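PDB 4K9Q: benzoylformate Decarboxylase from Polynucleobacter necessarius, which probably catalyses the decarboxylation of benzoylformate to benzaldehyde and carbon dioxide, using thiamine diphosphate held with a magnesium ion. Local coordinates for residues 24-29 / 68-73; 97-102 / 109-114. All blocks are in the same frame, centred on the assembly; numbering follows the deposited sequence.

From the N terminus, strand 19-22 runs into the loop holding 24-29. The chain then passes through strand 40-43 and helix 47-61 before the end of strand 66-69 and the start of helix 71-77 (68-73) return to that loop and close interaction 1. Interaction 2 follows in series, neither nested nor crossing: strand 93-98 ends in 97-102, and after a short excursion 109-114 folds back upon it. Strands 66-69 and 93-98 are neighbours in one parallel sheet, and the contacts meet where Thr-71 OG1 probably bonds to Leu-110 O and Ile-69 O to Gly-97 N. Together they tie the carboxyl ends of three neighbouring strands, 19-22, 66-69 and 93-98, beside the cofactor and the second subunit.

Interaction 1: 24-29 / 68-73. With TPP (thiamine diphosphate), chain D.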
loop_
_atom_site.group_PDB
_atom_site.type_symbol
_atom_site.label_atom_id
_atom_site.label_comp_id
_atom_site.label_asym_id
_atom_site.label_seq_id
_atom_site.Cartn_x
_atom_site.Cartn_y
_atom_site.Cartn_z
ATOM N N PRO A 24 -4.551 -19.765 -19.058
ATOM C CA PRO A 24 -5.518 -18.822 -19.625
ATOM C C PRO A 24 -6.812 -18.677 -18.816
ATOM O O PRO A 24 -7.166 -19.558 -18.036
ATOM C CB PRO A 24 -5.815 -19.429 -21.003
ATOM C CG PRO A 24 -5.647 -20.896 -20.797
ATOM C CD PRO A 24 -4.494 -21.026 -19.824
ATOM N N GLY A 25 -7.497 -17.550 -19.012
ATOM C CA GLY A 25 -8.818 -17.316 -18.457
ATOM C C GLY A 25 -9.575 -16.416 -19.418
ATOM O O GLY A 25 -9.018 -15.977 -20.422
ATOM N N SER A 26 -10.838 -16.127 -19.110
ATOM C CA SER A 26 -11.689 -15.378 -20.022
ATOM C C SER A 26 -11.141 -13.985 -20.296
ATOM O O SER A 26 -11.247 -13.478 -21.413
ATOM C CB SER A 26 -13.117 -15.276 -19.477
ATOM O OG SER A 26 -13.158 -14.472 -18.315
ATOM N N THR A 27 -10.547 -13.375 -19.273
ATOM C CA THR A 27 -10.059 -11.999 -19.377
ATOM C C THR A 27 -8.736 -11.879 -20.143
ATOM O O THR A 27 -8.266 -10.767 -20.406
ATOM C CB THR A 27 -9.911 -11.365 -17.976
ATOM O OG1 THR A 27 -9.156 -12.249 -17.138
ATOM C CG2 THR A 27 -11.274 -11.158 -17.354
ATOM N N GLU A 28 -8.156 -13.021 -20.516
ATOM C CA GLU A 28 -6.928 -13.049 -21.311
ATOM C C GLU A 28 -7.183 -13.463 -22.768
ATOM O O GLU A 28 -6.289 -13.390 -23.606
ATOM C CB GLU A 28 -5.912 -14.012 -20.695
ATOM C CG GLU A 28 -5.413 -13.603 -19.305
ATOM C CD GLU A 28 -6.501 -13.671 -18.241
ATOM O OE1 GLU A 28 -7.155 -14.723 -18.137
ATOM O OE2 GLU A 28 -6.705 -12.679 -17.502
ATOM N N GLU A 29 -8.390 -13.921 -23.074
ATOM C CA GLU A 29 -8.642 -14.445 -24.416
ATOM C C GLU A 29 -8.481 -13.400 -25.525
ATOM O O GLU A 29 -8.025 -13.724 -26.619
ATOM C CB GLU A 29 -10.009 -15.125 -24.477
ATOM C CG GLU A 29 -10.022 -16.431 -23.700
ATOM C CD GLU A 29 -11.305 -17.215 -23.854
ATOM O OE1 GLU A 29 -12.377 -16.611 -24.076
ATOM O OE2 GLU A 29 -11.230 -18.449 -23.765
ATOM N N ASN A 68 1.424 -14.668 -18.486
ATOM C CA ASN A 68 0.051 -14.220 -18.715
ATOM C C ASN A 68 -0.870 -15.083 -17.867
ATOM O O ASN A 68 -1.019 -16.282 -18.122
ATOM C CB ASN A 68 -0.312 -14.322 -20.200
ATOM C CG ASN A 68 -1.669 -13.709 -20.523
ATOM O OD1 ASN A 68 -2.526 -14.364 -21.122
ATOM N ND2 ASN A 68 -1.865 -12.445 -20.145
ATOM N N ILE A 69 -1.463 -14.478 -16.841
ATOM C CA ILE A 69 -2.323 -15.215 -15.927
ATOM C C ILE A 69 -3.656 -14.512 -15.716
ATOM O O ILE A 69 -3.869 -13.394 -16.202
ATOM C CB ILE A 69 -1.607 -15.510 -14.596
ATOM C CG1 ILE A 69 -1.183 -14.208 -13.902
ATOM C CG2 ILE A 69 -0.399 -16.427 -14.831
ATOM C CD1 ILE A 69 -0.255 -14.449 -12.709
ATOM N N HIS A 70 -4.553 -15.177 -15.000
ATOM C CA HIS A 70 -5.957 -14.792 -15.013
ATOM C C HIS A 70 -6.336 -13.927 -13.822
ATOM O O HIS A 70 -6.620 -14.438 -12.746
ATOM C CB HIS A 70 -6.840 -16.034 -15.026
ATOM C CG HIS A 70 -8.309 -15.731 -15.020
ATOM N ND1 HIS A 70 -8.915 -14.958 -15.988
ATOM C CD2 HIS A 70 -9.290 -16.108 -14.166
ATOM C CE1 HIS A 70 -10.210 -14.877 -15.733
ATOM N NE2 HIS A 70 -10.463 -15.575 -14.639
ATOM N N THR A 71 -6.369 -12.618 -14.049
ATOM C CA THR A 71 -6.842 -11.647 -13.064
ATOM C C THR A 71 -6.290 -11.888 -11.639
ATOM O O THR A 71 -5.148 -12.336 -11.482
ATOM C CB THR A 71 -8.390 -11.470 -13.169
ATOM O OG1 THR A 71 -8.831 -10.391 -12.332
ATOM C CG2 THR A 71 -9.155 -12.760 -12.827
ATOM N N GLY A 72 -7.051 -11.537 -10.609
ATOM C CA GLY A 72 -6.558 -11.632 -9.240
ATOM C C GLY A 72 -6.398 -13.069 -8.780
ATOM O O GLY A 72 -5.533 -13.376 -7.955
ATOM N N ALA A 73 -7.238 -13.955 -9.308
ATOM C CA ALA A 73 -7.211 -15.374 -8.927
ATOM C C ALA A 73 -5.883 -16.005 -9.314
ATOM O O ALA A 73 -5.241 -16.693 -8.518
ATOM C CB ALA A 73 -8.353 -16.135 -9.599
HETATM N "N1'" TPP D . -6.855 -19.781 -13.057
HETATM C "C2'" TPP D . -7.540 -19.615 -11.863
HETATM C CM2 TPP D . -6.817 -19.713 -10.553
HETATM N "N3'" TPP D . -8.894 -19.338 -11.857
HETATM C "C4'" TPP D . -9.576 -19.234 -13.044
HETATM N "N4'" TPP D . -10.877 -18.953 -13.031
HETATM C "C5'" TPP D . -8.903 -19.437 -14.249
HETATM C "C6'" TPP D . -7.533 -19.694 -14.263
HETATM C "C7'" TPP D . -9.650 -19.320 -15.553
HETATM N N3 TPP D . -10.587 -20.388 -15.873
HETATM C C2 TPP D . -11.962 -20.302 -15.723
HETATM S S1 TPP D . -12.761 -21.620 -16.189
HETATM C C5 TPP D . -11.384 -22.352 -16.612
HETATM C C4 TPP D . -10.239 -21.587 -16.411
HETATM C CM4 TPP D . -8.825 -22.017 -16.714
HETATM C C6 TPP D . -11.514 -23.731 -17.196
HETATM C C7 TPP D . -12.114 -24.775 -16.269
HETATM O O7 TPP D . -11.897 -26.005 -16.922
HETATM P PA TPP D . -12.458 -27.388 -16.322
HETATM O O1A TPP D . -12.238 -27.397 -14.837
HETATM O O2A TPP D . -11.784 -28.549 -16.980
HETATM O O3A TPP D . -14.049 -27.289 -16.531
HETATM P PB TPP D . -14.885 -27.386 -17.901
HETATM O O1B TPP D . -15.134 -25.980 -18.342
HETATM O O2B TPP D . -16.179 -28.083 -17.547
HETATM O O3B TPP D . -14.115 -28.115 -18.955
#
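The imidazole of His-70 is met at its edge by Glu-28 and lies between two groups on opposite faces: the cofactor's C7' methylene on one, and CG2 of Thr-71, 3.5 Å above the ring centre, on the other. ND1 donates to Glu-28 OE1 over 2.8 Å; OE1 accepts on its syn lone pair, close to the ring plane, with an N-H...O angle of 146°. Carboxylate and ring stand nearly perpendicular, 80° apart, so the two groups meet through this one edge and do not stack. With CG opposite the backbone nitrogen (chi1 179°), the His-70 ring carries CD2 to 3.3 Å from C4' of the aminopyrimidine. This is the cofactor cleft of the thiamine diphosphate fold: loops at the carboxyl ends of parallel strands in the N-terminal domain line the pyrimidine side, while Ser-431, Gly-460 and Ile-461 of the second subunit are among the residues that bond to the cofactor from across the interface. Glu-28 reaches His-70 by bending at chi2, and its OE2 accepts a short 2.5 Å bond from Thr-27 OG1, which comes from above the carboxylate plane. A long, weak bond from Thr-71 N and another weak one from Gly-97 N also end on OE2, helping to fix the rotation of this buried carboxylate. Along its aliphatic part, Glu-28 CB packs 3.4 Å from Asn-68 OD1, whereas the amide nitrogen of Asn-68 turns to Thr-95. Gly-25 passes the histidine with its CA 3.4 Å from ND1, where a side chain would collide with the ring. Next to it, Pro-24 O approaches the thiazolium methyl CM4 to 3.2 Å, and Ser-26 OG bonds to Tyr-278 of the second subunit.

Interaction 2: 97-102 / 109-114; sequences GQQTRE and LLTNIE
Residues 97-102 and 109-114 come closest at Gln-99 and Thr-111, whose CA atoms lie 5.2 Å apart, yet the direct hydrogen bonds between them run from glutamine side chains to backbone. The amide of Gln-98 grips both backbone polar atoms of Asn-112: OE1 takes its N-H at 2.8 Å along a nearly straight line (169°), and NE2 donates to its O at 3.0 Å. OE1 is doubly used, because Gln-99 N also donates to it in the carbonyl plane, from the side away from Asn-112 N. The chain of Gln-98 leaves with CG anti to the backbone N (chi1 171°) and then bends at chi2, which swings the amide round to Asn-112; NE2 has a further partner in Glu-128. Replacing Gln-98 by a leucine would probably leave the buried backbone N-H and carbonyl of Asn-112 without these mates and set its turn free to shift. Gln-99 reaches the start of 109-114: NE2 donates to Leu-109 O over 3.0 Å, arriving nearly along the C=O axis, and bonds also to Tyr-278 O of the second subunit. Its OE1 turns back to accept Thr-100 N, so both ends of this amide are occupied. Thr-111 touches both glutamines: OG1, bonded to Pro-108 O, lies 3.7 Å from Gln-99 CG, and CG2 lies near Gln-98 OE1. A water spans Gly-97 O and Asn-112 ND2, at 2.8 Å from the latter. Thr-100 OG1 accepts Glu-102 N in an ST turn, and Asn-112 centres an inverse gamma turn. Both turns lie in the loop that leaves strand 93-98 at the carboxyl edge of the parallel sheet, the edge where this N-terminal domain meets thiamine diphosphate; the Leu-110 side chain comes to about 5 Å from the cofactor.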
loop_
_atom_site.group_PDB
_atom_site.type_symbol
_atom_site.label_atom_id
_atom_site.label_comp_id
_atom_site.label_asym_id
_atom_site.label_seq_id
_atom_site.Cartn_x
_atom_site.Cartn_y
_atom_site.Cartn_z
ATOM N N GLY A 97 -4.905 -10.442 -17.117
ATOM C CA GLY A 97 -6.103 -9.819 -17.640
ATOM C C GLY A 97 -6.897 -9.206 -16.506
ATOM O O GLY A 97 -6.781 -9.609 -15.344
ATOM N N GLN A 98 -7.700 -8.215 -16.853
ATOM C CA GLN A 98 -8.563 -7.507 -15.927
ATOM C C GLN A 98 -9.949 -7.457 -16.567
ATOM O O GLN A 98 -10.072 -7.582 -17.800
ATOM C CB GLN A 98 -8.014 -6.091 -15.720
ATOM C CG GLN A 98 -8.910 -5.108 -14.941
ATOM C CD GLN A 98 -9.145 -5.537 -13.494
ATOM O OE1 GLN A 98 -9.865 -6.508 -13.240
ATOM N NE2 GLN A 98 -8.543 -4.815 -12.541
ATOM N N GLN A 99 -10.989 -7.302 -15.748
ATOM C CA GLN A 99 -12.349 -7.171 -16.271
ATOM C C GLN A 99 -12.438 -5.985 -17.227
ATOM O O GLN A 99 -11.628 -5.064 -17.166
ATOM C CB GLN A 99 -13.376 -7.047 -15.136
ATOM C CG GLN A 99 -14.071 -8.371 -14.792
ATOM C CD GLN A 99 -15.095 -8.795 -15.853
ATOM O OE1 GLN A 99 -15.088 -8.303 -16.990
ATOM N NE2 GLN A 99 -15.979 -9.717 -15.483
ATOM N N THR A 100 -13.426 -6.022 -18.112
ATOM C CA THR A 100 -13.593 -4.975 -19.102
ATOM C C THR A 100 -13.859 -3.602 -18.469
ATOM O O THR A 100 -14.600 -3.489 -17.483
ATOM C CB THR A 100 -14.727 -5.324 -20.084
ATOM O OG1 THR A 100 -15.023 -4.173 -20.874
ATOM C CG2 THR A 100 -15.978 -5.743 -19.324
ATOM N N ARG A 101 -13.269 -2.553 -19.047
ATOM C CA ARG A 101 -13.530 -1.192 -18.569
ATOM C C ARG A 101 -15.027 -0.869 -18.613
ATOM O O ARG A 101 -15.483 0.050 -17.932
ATOM C CB ARG A 101 -12.759 -0.137 -19.385
ATOM C CG ARG A 101 -11.251 -0.199 -19.232
ATOM C CD ARG A 101 -10.545 0.983 -19.947
ATOM N NE ARG A 101 -9.147 0.632 -20.188
ATOM C CZ ARG A 101 -8.124 1.034 -19.439
ATOM N NH1 ARG A 101 -6.897 0.622 -19.736
ATOM N NH2 ARG A 101 -8.325 1.842 -18.397
ATOM N N GLU A 102 -15.786 -1.614 -19.407
ATOM C CA GLU A 102 -17.224 -1.384 -19.498
ATOM C C GLU A 102 -17.906 -1.666 -18.160
ATOM O O GLU A 102 -18.976 -1.128 -17.892
ATOM C CB GLU A 102 -17.863 -2.251 -20.590
ATOM C CG GLU A 102 -17.327 -2.029 -22.008
ATOM C CD GLU A 102 -17.882 -0.779 -22.683
ATOM O OE1 GLU A 102 -18.836 -0.158 -22.165
ATOM O OE2 GLU A 102 -17.352 -0.417 -23.754
ATOM N N LEU A 109 -17.724 -10.111 -11.215
ATOM C CA LEU A 109 -16.920 -11.292 -10.940
ATOM C C LEU A 109 -15.562 -11.191 -11.615
ATOM O O LEU A 109 -15.457 -10.725 -12.752
ATOM C CB LEU A 109 -17.638 -12.547 -11.432
ATOM C CG LEU A 109 -17.019 -13.865 -10.987
ATOM C CD1 LEU A 109 -17.291 -14.101 -9.519
ATOM C CD2 LEU A 109 -17.557 -15.002 -11.852
ATOM N N LEU A 110 -14.527 -11.611 -10.894
ATOM C CA LEU A 110 -13.174 -11.730 -11.444
ATOM C C LEU A 110 -12.529 -10.382 -11.792
ATOM O O LEU A 110 -11.598 -10.299 -12.593
ATOM C CB LEU A 110 -13.131 -12.741 -12.599
ATOM C CG LEU A 110 -13.280 -14.192 -12.091
ATOM C CD1 LEU A 110 -13.816 -15.129 -13.152
ATOM C CD2 LEU A 110 -11.965 -14.722 -11.519
ATOM N N THR A 111 -13.019 -9.324 -11.156
ATOM C CA THR A 111 -12.297 -8.065 -11.153
ATOM C C THR A 111 -11.079 -8.188 -10.246
ATOM O O THR A 111 -11.165 -8.692 -9.122
ATOM C CB THR A 111 -13.167 -6.908 -10.643
ATOM O OG1 THR A 111 -14.266 -6.724 -11.532
ATOM C CG2 THR A 111 -12.360 -5.622 -10.581
ATOM N N ASN A 112 -9.938 -7.733 -10.739
ATOM C CA ASN A 112 -8.753 -7.706 -9.913
ATOM C C ASN A 112 -8.772 -6.376 -9.167
ATOM O O ASN A 112 -8.257 -5.367 -9.655
ATOM C CB ASN A 112 -7.505 -7.855 -10.780
ATOM C CG ASN A 112 -6.281 -8.206 -9.970
ATOM O OD1 ASN A 112 -6.344 -8.305 -8.738
ATOM N ND2 ASN A 112 -5.158 -8.414 -10.658
ATOM N N ILE A 113 -9.405 -6.376 -7.995
ATOM C CA ILE A 113 -9.685 -5.134 -7.272
ATOM C C ILE A 113 -8.396 -4.538 -6.710
ATOM O O ILE A 113 -7.606 -5.256 -6.103
ATOM C CB ILE A 113 -10.728 -5.380 -6.165
ATOM C CG1 ILE A 113 -12.041 -5.875 -6.785
ATOM C CG2 ILE A 113 -10.951 -4.115 -5.339
ATOM C CD1 ILE A 113 -13.031 -6.464 -5.794
ATOM N N GLU A 114 -8.181 -3.234 -6.919
ATOM C CA GLU A 114 -6.906 -2.602 -6.566
ATOM C C GLU A 114 -5.737 -3.448 -7.065
ATOM O O GLU A 114 -4.808 -3.758 -6.310
ATOM C CB GLU A 114 -6.772 -2.390 -5.052
ATOM C CG GLU A 114 -7.675 -1.332 -4.483
ATOM C CD GLU A 114 -7.025 -0.530 -3.347
ATOM O OE1 GLU A 114 -6.129 -1.053 -2.635
ATOM O OE2 GLU A 114 -7.419 0.644 -3.167
HETATM O O HOH W 1 -5.297 -7.839 -13.402
#